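Local coordinates for protein bacterioferritin (Mycobacterium tuberculosis, PDB 3UOI) that probably oxidises iron(II) with dioxygen at a ferroxidase centre and stores the product as a mineral inside a hollow 24-subunit, haem-binding shell, at residues Met33-Trp37 against Gly38-Leu42; Ile107-Cys110 against Arg111-Asp115; Ser118-Leu121 against Leu122-Ile125. All coordinates share one frame; numbering follows the deposited sequence.

The three contacts lie at two ends of one ferritin-like four-helix bundle. Contact 1 (33-37 with 38-42) comes first along the chain and is the turn between helix 7-36 and helix 40-66. Contact 2 (107-110 with 111-115) closes helix 85-112, and contact 3 (118-121 with 122-125) follows at once on helix 116-146. Contacts 2 and 3 have centres 11 Å apart and touch, Arg111 meeting Glu123 and Ile107 packing on Leu122; together they join the second helix pair at the far end of the bundle. Contact 1 lies on the opposite side of the chain's centre, its centre 42 Å from that of contact 2 and 32 Å from that of contact 3.

Contact 1: residues Met33-Trp37 against Gly38-Leu42; sequences MQDNW and GFTEL
Phe39 folds back on Trp37, and the meeting is aliphatic against aromatic: Trp37 CB lies 3.6 Å from Phe39 CD2, which sits at the edge of the indole, near its plane. With CG placed opposite the carbonyl carbon (chi1 -57°), the phenyl ring of Phe39 is swung to the backbone N side, and Trp37 O comes over one of its faces. The indole in turn has Met33 O above one face, 3.3 Å from its plane and offset toward the rim. Lys145 of a neighbouring subunit adds a cation-pi contact to Trp37.

Gln34 and Leu42 make the second side-chain pair. Extended beyond CG (chi2 165°), the glutamine carries its amide across the leucine at a slant, and Leu42 CD2 stands 3.3 Å from Gln34 CD. The polar atoms of that amide are engaged by Thr46 through OE1 and by Gln88 through NE2, which fixes its rotation while the leucine packs against it.

Backbone bonds hold the turn beneath. Phe39 N reaches Gln34 O at 3.0 Å, and Gly38 N lies 3.1 Å from Asp35 O, well above that carbonyl's plane. Gly38 has positive phi (89°), at backbone angles that call for glycine. A Schellman motif thus ends one helix, while Phe39, centre of an inverse gamma turn, takes the N-cap position of the next: a tight turn between consecutive helices of the ferritin-like four-helix bundle.

Contact 2: residues Ile107-Cys110 against Arg111-Asp115; sequences IVMC and REKQD
Cys110 and Arg111 stand where the last turn of helix 85-112 gives way to the loop, and Met109 crosses to Lys113 beside them. The carbonyl of Cys110 is the focus of the ending: Asp115 N binds Cys110 O at 3.2 Å with an N-H...O angle of 159°, while Lys113 N bonds Met109 O at 3.0 Å and only weakly Cys110 O. The thiol group lies beside the backbone N, and the side chain packs on Val9 and Leu12 of helix 7-36 and on Ala119 of helix 116-146.

Arg111 continues the ordinary helical ladder, its N 3.0 Å from Ile107 O. Its chain runs extended from CG to NE (chi2 180°), carrying the guanidinium past Ile107, whose CG2 meets its edge 4.4 Å from Arg111 NE. The charge is answered by Glu123 of the same chain and Glu123 of a neighbouring subunit. The guanidinium lies among Arg111 side chains of two neighbouring subunits, gathered round Glu123 carboxylates.

Met109 bends at chi2 (-89°) and chi3, bringing its sulfur over the aliphatic part of Lys113. SD lies 3.4 Å from Lys113 CE, and the packing is tight, with Met109 CG 3.5 Å from that CE. Beyond it the ammonium forms a salt bridge with Asp8.

Gln114, with positive phi, is the C-prime residue of a Schellman motif, completed by Gln114 N bonding Arg111 O; Asp115 then caps the start of the next helix.

Contact 3: residues Ser118-Leu121 against Leu122-Ile125; sequences SAVL and LEKI
Two turns of alpha helix near the start of helix 116-146 in the ferritin-like bundle carry this contact, and Leu121 and Ile125 make the apolar pair, on the side turned to helix 40-66. The methyl carbons Leu121 CD1 and Ile125 CD1 are 4.3 Å apart. Leu121 puts CG opposite the backbone N (chi1 167°), whereas Ile125 places CG1 on the nitrogen side, where it rests 3.4 Å from Leu121 O.

The same i to i+4 spacing sets up a different pairing on a more exposed side of the helix. Lys124, extended beyond CG, runs back across Val120, and its NZ comes 3.8 Å from Val120 CG1, a contact of the ammonium end with a methyl group. The methylenes ahead of it pass over Val120 O, with Lys124 CG 3.5 Å away.

Leu122 and Glu123 likewise lean on carbonyls of the preceding turn: Leu122 CG lies 3.3 Å from Ser118 O, and Glu123 CG 3.4 Å from Ala119 O. Beneath them the i to i+4 backbone bonds run throughout, Leu122 N binding Ser118 O at 3.1 Å, while the bond from Glu123 N to Ala119 O is shorter (2.8 Å) and bent (143° at the hydrogen). The carboxylate of Glu123 also meets Arg111 of a neighbouring subunit.

Leu122 packs toward helices 7-36 and 85-112, Leu121 toward helix 40-66, and Ile125 between helices 7-36 and 40-66, beside Glu20 and His56, predicted iron ligands of the ferroxidase centre.

Contact 1: residues Met33-Trp37 against Gly38-Leu42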
loop_
_atom_site.group_PDB
_atom_site.type_symbol
_atom_site.label_atom_id
_atom_site.label_comp_id
_atom_site.label_asym_id
_atom_site.label_seq_id
_atom_site.Cartn_x
_atom_site.Cartn_y
_atom_site.Cartn_z
ATOM N N MET A 33 12.203 -14.718 43.542
ATOM C CA MET A 33 12.266 -14.110 44.840
ATOM C C MET A 33 12.411 -12.625 44.671
ATOM O O MET A 33 11.860 -11.901 45.422
ATOM C CB MET A 33 13.417 -14.634 45.685
ATOM C CG MET A 33 13.345 -16.053 46.227
ATOM S SD MET A 33 14.777 -16.505 47.237
ATOM C CE MET A 33 14.622 -15.608 48.727
ATOM N N GLN A 34 13.196 -12.190 43.697
ATOM C CA GLN A 34 13.355 -10.767 43.421
ATOM C C GLN A 34 12.044 -10.148 42.932
ATOM O O GLN A 34 11.639 -9.125 43.354
ATOM C CB GLN A 34 14.520 -10.486 42.489
ATOM C CG GLN A 34 15.840 -10.862 43.019
ATOM C CD GLN A 34 16.966 -10.925 42.005
ATOM O OE1 GLN A 34 16.790 -10.681 40.849
ATOM N NE2 GLN A 34 18.132 -11.236 42.470
ATOM N N ASP A 35 11.368 -10.858 42.066
ATOM C CA ASP A 35 10.079 -10.434 41.602
ATOM C C ASP A 35 9.052 -10.341 42.717
ATOM O O ASP A 35 8.322 -9.416 42.749
ATOM C CB ASP A 35 9.571 -11.343 40.517
ATOM C CG ASP A 35 8.900 -10.605 39.432
ATOM O OD1 ASP A 35 8.605 -9.439 39.622
ATOM O OD2 ASP A 35 8.634 -11.208 38.406
ATOM N N ASN A 36 9.030 -11.313 43.611
ATOM C CA ASN A 36 8.152 -11.362 44.773
ATOM C C ASN A 36 8.391 -10.268 45.790
ATOM O O ASN A 36 7.462 -9.800 46.381
ATOM C CB ASN A 36 8.099 -12.726 45.431
ATOM C CG ASN A 36 7.236 -12.748 46.700
ATOM O OD1 ASN A 36 6.140 -12.280 46.736
ATOM N ND2 ASN A 36 7.772 -13.306 47.729
ATOM N N TRP A 37 9.637 -9.879 45.968
ATOM C CA TRP A 37 10.014 -8.791 46.843
ATOM C C TRP A 37 9.582 -7.431 46.223
ATOM O O TRP A 37 9.618 -6.417 46.861
ATOM C CB TRP A 37 11.531 -8.807 47.142
ATOM C CG TRP A 37 11.979 -9.866 48.042
ATOM C CD1 TRP A 37 11.231 -10.518 48.922
ATOM C CD2 TRP A 37 13.302 -10.384 48.184
ATOM N NE1 TRP A 37 11.955 -11.399 49.608
ATOM C CE2 TRP A 37 13.244 -11.360 49.174
ATOM C CE3 TRP A 37 14.521 -10.130 47.574
ATOM C CZ2 TRP A 37 14.361 -12.081 49.576
ATOM C CZ3 TRP A 37 15.627 -10.854 47.972
ATOM C CH2 TRP A 37 15.532 -11.820 48.960
ATOM N N GLY A 38 9.193 -7.482 44.958
ATOM C CA GLY A 38 8.887 -6.334 44.154
ATOM C C GLY A 38 9.991 -5.647 43.347
ATOM O O GLY A 38 9.762 -4.646 42.755
ATOM N N PHE A 39 11.181 -6.210 43.325
ATOM C CA PHE A 39 12.288 -5.700 42.547
ATOM C C PHE A 39 12.163 -6.257 41.123
ATOM O O PHE A 39 12.983 -6.995 40.674
ATOM C CB PHE A 39 13.621 -6.068 43.191
ATOM C CG PHE A 39 13.779 -5.578 44.610
ATOM C CD1 PHE A 39 13.939 -4.234 44.879
ATOM C CD2 PHE A 39 13.732 -6.443 45.665
ATOM C CE1 PHE A 39 14.064 -3.762 46.171
ATOM C CE2 PHE A 39 13.848 -5.975 46.944
ATOM C CZ PHE A 39 14.008 -4.621 47.191
ATOM N N THR A 40 11.100 -5.896 40.436
ATOM C CA THR A 40 10.835 -6.513 39.140
ATOM C C THR A 40 11.885 -6.248 38.093
ATOM O O THR A 40 12.217 -7.116 37.385
ATOM C CB THR A 40 9.481 -6.159 38.539
ATOM O OG1 THR A 40 9.342 -4.758 38.445
ATOM C CG2 THR A 40 8.387 -6.745 39.341
ATOM N N GLU A 41 12.396 -5.042 38.017
ATOM C CA GLU A 41 13.294 -4.727 36.942
ATOM C C GLU A 41 14.587 -5.552 36.987
ATOM O O GLU A 41 15.045 -5.994 35.989
ATOM C CB GLU A 41 13.500 -3.229 36.814
ATOM C CG GLU A 41 12.219 -2.358 36.840
ATOM C CD GLU A 41 11.191 -2.633 35.708
ATOM O OE1 GLU A 41 11.324 -2.084 34.623
ATOM O OE2 GLU A 41 10.228 -3.376 35.950
ATOM N N LEU A 42 15.120 -5.766 38.175
ATOM C CA LEU A 42 16.232 -6.640 38.428
ATOM C C LEU A 42 15.925 -8.120 38.143
ATOM O O LEU A 42 16.731 -8.795 37.637
ATOM C CB LEU A 42 16.719 -6.499 39.854
ATOM C CG LEU A 42 17.773 -7.491 40.332
ATOM C CD1 LEU A 42 19.154 -7.121 39.809
ATOM C CD2 LEU A 42 17.758 -7.692 41.815
#

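Contact 2: residues Ile107-Cys110 against Arg111-Asp115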
loop_
_atom_site.group_PDB
_atom_site.type_symbol
_atom_site.label_atom_id
_atom_site.label_comp_id
_atom_site.label_asym_id
_atom_site.label_seq_id
_atom_site.Cartn_x
_atom_site.Cartn_y
_atom_site.Cartn_z
ATOM N N ILE A 107 40.249 -26.267 30.484
ATOM C CA ILE A 107 40.493 -25.956 29.093
ATOM C C ILE A 107 41.933 -26.391 28.680
ATOM O O ILE A 107 42.157 -26.975 27.660
ATOM C CB ILE A 107 40.284 -24.440 28.834
ATOM C CG1 ILE A 107 38.820 -24.018 29.072
ATOM C CG2 ILE A 107 40.748 -24.076 27.528
ATOM C CD1 ILE A 107 38.601 -22.596 29.438
ATOM N N VAL A 108 42.887 -26.104 29.526
ATOM C CA VAL A 108 44.216 -26.519 29.204
ATOM C C VAL A 108 44.238 -28.024 29.102
ATOM O O VAL A 108 44.788 -28.554 28.192
ATOM C CB VAL A 108 45.226 -26.050 30.195
ATOM C CG1 VAL A 108 46.525 -26.737 29.944
ATOM C CG2 VAL A 108 45.391 -24.616 30.060
ATOM N N MET A 109 43.576 -28.698 30.022
ATOM C CA MET A 109 43.578 -30.141 29.929
ATOM C C MET A 109 42.940 -30.623 28.629
ATOM O O MET A 109 43.485 -31.434 27.961
ATOM C CB MET A 109 42.913 -30.781 31.102
ATOM C CG MET A 109 42.855 -32.257 30.991
ATOM S SD MET A 109 41.443 -32.924 30.164
ATOM C CE MET A 109 40.213 -32.507 31.306
ATOM N N CYS A 110 41.813 -30.039 28.253
ATOM C CA CYS A 110 41.142 -30.411 27.042
ATOM C C CYS A 110 42.031 -30.261 25.844
ATOM O O CYS A 110 42.025 -31.111 25.030
ATOM C CB CYS A 110 39.905 -29.569 26.822
ATOM S SG CYS A 110 38.604 -29.987 27.837
ATOM N N ARG A 111 42.780 -29.173 25.766
ATOM C CA ARG A 111 43.704 -28.952 24.660
ATOM C C ARG A 111 44.899 -29.939 24.654
ATOM O O ARG A 111 45.339 -30.395 23.658
ATOM C CB ARG A 111 44.090 -27.500 24.521
ATOM C CG ARG A 111 42.952 -26.640 24.133
ATOM C CD ARG A 111 43.317 -25.196 23.997
ATOM N NE ARG A 111 42.256 -24.445 23.373
ATOM C CZ ARG A 111 42.104 -24.310 22.072
ATOM N NH1 ARG A 111 42.965 -24.828 21.248
ATOM N NH2 ARG A 111 41.103 -23.643 21.601
ATOM N N GLU A 112 45.382 -30.263 25.827
ATOM C CA GLU A 112 46.418 -31.289 25.954
ATOM C C GLU A 112 45.881 -32.652 25.452
ATOM O O GLU A 112 46.622 -33.471 24.999
ATOM C CB GLU A 112 46.965 -31.357 27.377
ATOM C CG GLU A 112 47.613 -30.043 27.816
ATOM C CD GLU A 112 48.090 -29.986 29.273
ATOM O OE1 GLU A 112 47.559 -30.672 30.167
ATOM O OE2 GLU A 112 48.977 -29.181 29.518
ATOM N N LYS A 113 44.585 -32.861 25.574
ATOM C CA LYS A 113 43.962 -34.101 25.118
ATOM C C LYS A 113 43.555 -34.097 23.681
ATOM O O LYS A 113 42.890 -34.972 23.287
ATOM C CB LYS A 113 42.732 -34.425 25.910
ATOM C CG LYS A 113 42.877 -34.215 27.318
ATOM C CD LYS A 113 44.018 -34.955 27.817
ATOM C CE LYS A 113 43.964 -35.080 29.298
ATOM N NZ LYS A 113 44.477 -36.330 29.724
ATOM N N GLN A 114 43.919 -33.062 22.943
ATOM C CA GLN A 114 43.558 -32.848 21.554
ATOM C C GLN A 114 42.036 -32.784 21.230
ATOM O O GLN A 114 41.599 -33.258 20.267
ATOM C CB GLN A 114 44.307 -33.825 20.674
ATOM C CG GLN A 114 45.744 -33.676 20.853
ATOM C CD GLN A 114 46.611 -34.479 19.901
ATOM O OE1 GLN A 114 46.160 -35.261 19.103
ATOM N NE2 GLN A 114 47.911 -34.287 20.059
ATOM N N ASP A 115 41.281 -32.118 22.084
ATOM C CA ASP A 115 39.845 -31.976 21.905
ATOM C C ASP A 115 39.515 -30.496 21.845
ATOM O O ASP A 115 39.211 -29.895 22.828
ATOM C CB ASP A 115 39.092 -32.599 23.062
ATOM C CG ASP A 115 37.646 -32.524 22.862
ATOM O OD1 ASP A 115 37.304 -31.730 22.052
ATOM O OD2 ASP A 115 36.881 -33.234 23.461
#

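Contact 3: residues Ser118-Leu121 against Leu122-Ile125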
loop_
_atom_site.group_PDB
_atom_site.type_symbol
_atom_site.label_atom_id
_atom_site.label_comp_id
_atom_site.label_asym_id
_atom_site.label_seq_id
_atom_site.Cartn_x
_atom_site.Cartn_y
_atom_site.Cartn_z
ATOM N N SER A 118 35.706 -29.276 22.486
ATOM C CA SER A 118 35.296 -29.136 23.864
ATOM C C SER A 118 35.935 -27.942 24.543
ATOM O O SER A 118 35.286 -27.206 25.180
ATOM C CB SER A 118 35.531 -30.385 24.664
ATOM O OG SER A 118 35.135 -31.541 24.021
ATOM N N ALA A 119 37.212 -27.739 24.304
ATOM C CA ALA A 119 37.897 -26.638 24.913
ATOM C C ALA A 119 37.183 -25.367 24.453
ATOM O O ALA A 119 37.019 -24.484 25.218
ATOM C CB ALA A 119 39.303 -26.598 24.536
ATOM N N VAL A 120 36.788 -25.327 23.190
ATOM C CA VAL A 120 36.159 -24.148 22.630
ATOM C C VAL A 120 34.829 -23.836 23.281
ATOM O O VAL A 120 34.562 -22.745 23.669
ATOM C CB VAL A 120 36.115 -24.128 21.085
ATOM C CG1 VAL A 120 35.309 -22.984 20.579
ATOM C CG2 VAL A 120 37.483 -23.988 20.552
ATOM N N LEU A 121 34.055 -24.851 23.508
ATOM C CA LEU A 121 32.846 -24.646 24.224
ATOM C C LEU A 121 33.111 -24.094 25.657
ATOM O O LEU A 121 32.448 -23.230 26.107
ATOM C CB LEU A 121 32.086 -25.944 24.280
ATOM C CG LEU A 121 30.928 -26.037 25.246
ATOM C CD1 LEU A 121 29.905 -25.064 24.918
ATOM C CD2 LEU A 121 30.387 -27.367 25.279
ATOM N N LEU A 122 34.102 -24.631 26.333
ATOM C CA LEU A 122 34.412 -24.216 27.668
ATOM C C LEU A 122 34.928 -22.798 27.654
ATOM O O LEU A 122 34.713 -22.058 28.557
ATOM C CB LEU A 122 35.301 -25.212 28.336
ATOM C CG LEU A 122 34.668 -26.599 28.367
ATOM C CD1 LEU A 122 35.533 -27.633 28.895
ATOM C CD2 LEU A 122 33.380 -26.608 29.100
ATOM N N GLU A 123 35.617 -22.462 26.588
ATOM C CA GLU A 123 36.183 -21.157 26.390
ATOM C C GLU A 123 35.092 -20.082 26.337
ATOM O O GLU A 123 35.195 -19.032 26.944
ATOM C CB GLU A 123 37.049 -21.120 25.140
ATOM C CG GLU A 123 38.505 -21.393 25.394
ATOM C CD GLU A 123 39.349 -21.452 24.150
ATOM O OE1 GLU A 123 38.925 -20.974 23.112
ATOM O OE2 GLU A 123 40.420 -22.015 24.225
ATOM N N LYS A 124 34.035 -20.399 25.620
ATOM C CA LYS A 124 32.874 -19.527 25.548
ATOM C C LYS A 124 32.185 -19.328 26.876
ATOM O O LYS A 124 31.878 -18.236 27.234
ATOM C CB LYS A 124 31.920 -20.003 24.448
ATOM C CG LYS A 124 32.592 -19.955 23.168
ATOM C CD LYS A 124 31.882 -20.471 22.000
ATOM C CE LYS A 124 32.498 -19.856 20.780
ATOM N NZ LYS A 124 32.474 -20.650 19.545
ATOM N N ILE A 125 32.023 -20.392 27.619
ATOM C CA ILE A 125 31.389 -20.346 28.921
ATOM C C ILE A 125 32.121 -19.463 29.921
ATOM O O ILE A 125 31.537 -18.713 30.669
ATOM C CB ILE A 125 31.240 -21.736 29.487
ATOM C CG1 ILE A 125 30.291 -22.553 28.635
ATOM C CG2 ILE A 125 30.867 -21.696 30.935
ATOM C CD1 ILE A 125 30.047 -23.818 29.065
#